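PDB 2D5C: shikimate dehydrogenase (NADP(+)) from Thermus thermophilus, which catalyses the reversible NADPH-linked reduction of 3-dehydroshikimate to shikimate, the fourth of seven steps to chorismate, precursor of the aromatic amino acids. Local coordinates for residues A66-L71 and G82-V87. Numbering follows the deposited sequence.
Sequences AALAHL and GAVNTV. With SKM ((3R,4S,5R)-3,4,5-trihydroxycyclohex-1-ene-1-carboxylic acid), chain E.
Asn-85 ND2 donates to the shikimate hydroxyl O12 at 3.0 Å, with an N-H...O angle of 157°, and reaches the neighbouring hydroxyl O7 only weakly. Asn-85 OD1 accepts from the backbone N of Thr-99, which probably fixes which way the amide is turned, with its nitrogen toward the substrate. Segment 82-87 illustrates how a substrate-binding residue can be backed by apolar packing. One residue earlier, Val-84 points the other way: CG1 lies anti to the backbone N (chi1 162°), leaving CG2 to meet Leu-68 CD1 at 3.6 Å. The same Leu-68 methyl rests on Ala-83 CA at 3.9 Å, while CD2 lies against the backbone of Gly-82, and the two methyls thus lie along the chain just after helix 76-81. Cut back to an alanine, Leu-68 would probably open a gap over Val-84 CG2 and the Gly-82 backbone. Leu-71 meets Val-84 tip to tip, CD1 to CG2 at 4.1 Å, and its CD2 approaches Val-87 CG1 more loosely. Within the substrate-binding domain, segment 66-71 thereby packs against the start of strand 86-90, between strands 56-59 and 93-97, where Asn-85, just ahead of it, and Thr-86 face Phe-97 in a classic beta bulge.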
ATOM      1  N   ALA A  66       3.422   7.850 -18.569  1.00 31.91           N
ATOM      2  CA  ALA A  66       2.317   8.776 -18.402  1.00 32.36           C
ATOM      3  C   ALA A  66       1.608   8.616 -17.064  1.00 32.44           C
ATOM      4  O   ALA A  66       0.980   9.553 -16.575  1.00 32.53           O
ATOM      5  CB  ALA A  66       1.323   8.598 -19.537  1.00 32.31           C
ATOM      6  N   ALA A  67       1.716   7.429 -16.474  1.00 31.09           N
ATOM      7  CA  ALA A  67       1.043   7.146 -15.212  1.00 32.76           C
ATOM      8  C   ALA A  67       1.501   7.973 -14.008  1.00 30.70           C
ATOM      9  O   ALA A  67       0.682   8.347 -13.163  1.00 29.40           O
ATOM     10  CB  ALA A  67       1.165   5.659 -14.890  1.00 33.48           C
ATOM     11  N   LEU A  68       2.798   8.256 -13.928  1.00 30.56           N
ATOM     12  CA  LEU A  68       3.335   9.004 -12.789  1.00 29.99           C
ATOM     13  C   LEU A  68       2.573  10.279 -12.444  1.00 33.99           C
ATOM     14  O   LEU A  68       2.354  10.583 -11.271  1.00 30.46           O
ATOM     15  CB  LEU A  68       4.818   9.327 -13.016  1.00 27.38           C
ATOM     16  CG  LEU A  68       5.784   8.157 -12.793  1.00 31.52           C
ATOM     17  CD1 LEU A  68       5.582   7.114 -13.898  1.00 27.85           C
ATOM     18  CD2 LEU A  68       7.219   8.663 -12.787  1.00 29.59           C
ATOM     19  N   ALA A  69       2.144  11.016 -13.461  1.00 33.45           N
ATOM     20  CA  ALA A  69       1.425  12.262 -13.228  1.00 32.18           C
ATOM     21  C   ALA A  69       0.038  12.079 -12.612  1.00 36.94           C
ATOM     22  O   ALA A  69      -0.528  13.027 -12.066  1.00 34.34           O
ATOM     23  CB  ALA A  69       1.311  13.041 -14.538  1.00 33.60           C
ATOM     24  N   HIS A  70      -0.513  10.870 -12.698  1.00 29.71           N
ATOM     25  CA  HIS A  70      -1.842  10.620 -12.152  1.00 32.33           C
ATOM     26  C   HIS A  70      -1.827   9.826 -10.854  1.00 33.20           C
ATOM     27  O   HIS A  70      -2.863   9.304 -10.438  1.00 37.58           O
ATOM     28  CB  HIS A  70      -2.713   9.879 -13.169  1.00 34.55           C
ATOM     29  CG  HIS A  70      -2.864  10.595 -14.474  1.00 35.09           C
ATOM     30  ND1 HIS A  70      -2.159  10.238 -15.604  1.00 40.53           N
ATOM     31  CD2 HIS A  70      -3.620  11.664 -14.820  1.00 38.12           C
ATOM     32  CE1 HIS A  70      -2.475  11.058 -16.592  1.00 35.29           C
ATOM     33  NE2 HIS A  70      -3.359  11.931 -16.142  1.00 39.30           N
ATOM     34  N   LEU A  71      -0.665   9.734 -10.212  1.00 31.24           N
ATOM     35  CA  LEU A  71      -0.563   8.988  -8.965  1.00 28.48           C
ATOM     36  C   LEU A  71      -0.386   9.925  -7.779  1.00 28.23           C
ATOM     37  O   LEU A  71       0.077  11.057  -7.935  1.00 32.06           O
ATOM     38  CB  LEU A  71       0.606   8.004  -9.047  1.00 26.36           C
ATOM     39  CG  LEU A  71       0.554   7.081 -10.274  1.00 27.68           C
ATOM     40  CD1 LEU A  71       1.751   6.143 -10.240  1.00 24.46           C
ATOM     41  CD2 LEU A  71      -0.757   6.282 -10.289  1.00 28.65           C
ATOM     42  N   GLY A  82      11.511   6.916 -14.022  1.00 19.29           N
ATOM     43  CA  GLY A  82      10.527   7.608 -14.829  1.00 25.43           C
ATOM     44  C   GLY A  82       9.448   6.672 -15.339  1.00 27.46           C
ATOM     45  O   GLY A  82       8.735   6.993 -16.293  1.00 28.33           O
ATOM     46  N   ALA A  83       9.314   5.510 -14.706  1.00 23.45           N
ATOM     47  CA  ALA A  83       8.306   4.556 -15.136  1.00 25.25           C
ATOM     48  C   ALA A  83       7.810   3.750 -13.949  1.00 19.49           C
ATOM     49  O   ALA A  83       8.589   3.355 -13.092  1.00 21.23           O
ATOM     50  CB  ALA A  83       8.887   3.610 -16.203  1.00 27.66           C
ATOM     51  N   VAL A  84       6.505   3.519 -13.928  1.00 25.31           N
ATOM     52  CA  VAL A  84       5.860   2.755 -12.872  1.00 21.82           C
ATOM     53  C   VAL A  84       5.221   1.537 -13.530  1.00 24.26           C
ATOM     54  O   VAL A  84       4.473   1.674 -14.503  1.00 25.41           O
ATOM     55  CB  VAL A  84       4.758   3.595 -12.191  1.00 25.89           C
ATOM     56  CG1 VAL A  84       3.801   2.689 -11.412  1.00 17.31           C
ATOM     57  CG2 VAL A  84       5.405   4.635 -11.254  1.00 23.34           C
ATOM     58  N   ASN A  85       5.516   0.349 -13.004  1.00 22.67           N
ATOM     59  CA  ASN A  85       4.936  -0.878 -13.552  1.00 23.58           C
ATOM     60  C   ASN A  85       3.986  -1.528 -12.541  1.00 24.03           C
ATOM     61  O   ASN A  85       3.280  -2.489 -12.857  1.00 26.02           O
ATOM     62  CB  ASN A  85       6.045  -1.863 -13.932  1.00 24.32           C
ATOM     63  CG  ASN A  85       6.476  -2.742 -12.769  1.00 29.46           C
ATOM     64  OD1 ASN A  85       6.772  -2.253 -11.677  1.00 24.82           O
ATOM     65  ND2 ASN A  85       6.523  -4.048 -13.004  1.00 23.15           N
ATOM     66  N   THR A  86       3.968  -0.998 -11.325  1.00 20.51           N
ATOM     67  CA  THR A  86       3.102  -1.541 -10.285  1.00 22.81           C
ATOM     68  C   THR A  86       2.434  -0.426  -9.486  1.00 22.12           C
ATOM     69  O   THR A  86       3.107   0.480  -8.984  1.00 21.82           O
ATOM     70  CB  THR A  86       3.905  -2.429  -9.315  1.00 23.12           C
ATOM     71  OG1 THR A  86       4.522  -3.496 -10.049  1.00 25.36           O
ATOM     72  CG2 THR A  86       2.984  -3.027  -8.242  1.00 20.81           C
ATOM     73  N   VAL A  87       1.108  -0.495  -9.390  1.00 19.88           N
ATOM     74  CA  VAL A  87       0.339   0.488  -8.643  1.00 19.57           C
ATOM     75  C   VAL A  87      -0.449  -0.200  -7.533  1.00 22.95           C
ATOM     76  O   VAL A  87      -1.078  -1.231  -7.765  1.00 21.33           O
ATOM     77  CB  VAL A  87      -0.651   1.244  -9.570  1.00 22.89           C
ATOM     78  CG1 VAL A  87      -1.463   2.250  -8.751  1.00 22.40           C
ATOM     79  CG2 VAL A  87       0.118   1.944 -10.690  1.00 22.72           C
TER
HETATM   80  O12 SKM E 301       6.377  -4.638 -15.920  1.00 33.18           O
HETATM   81  C8  SKM E 301       5.624  -5.731 -16.467  1.00 35.91           C
HETATM   82  C6  SKM E 301       4.116  -5.527 -16.154  1.00 34.81           C
HETATM   83  O7  SKM E 301       3.939  -5.462 -14.740  1.00 29.00           O
HETATM   84  C5  SKM E 301       3.262  -6.691 -16.722  1.00 34.69           C
HETATM   85  C4  SKM E 301       3.741  -7.174 -18.092  1.00 42.15           C
HETATM   86  C1  SKM E 301       2.872  -8.126 -18.831  1.00 44.77           C
HETATM   87  O2  SKM E 301       1.705  -8.522 -18.286  1.00 36.55           O
HETATM   88  O3  SKM E 301       3.201  -8.551 -19.929  1.00 46.76           O
HETATM   89  C10 SKM E 301       4.891  -6.786 -18.652  1.00 38.77           C
HETATM   90  C9  SKM E 301       5.856  -5.815 -18.006  1.00 39.36           C
HETATM   91  O11 SKM E 301       5.657  -4.518 -18.591  1.00 40.58           O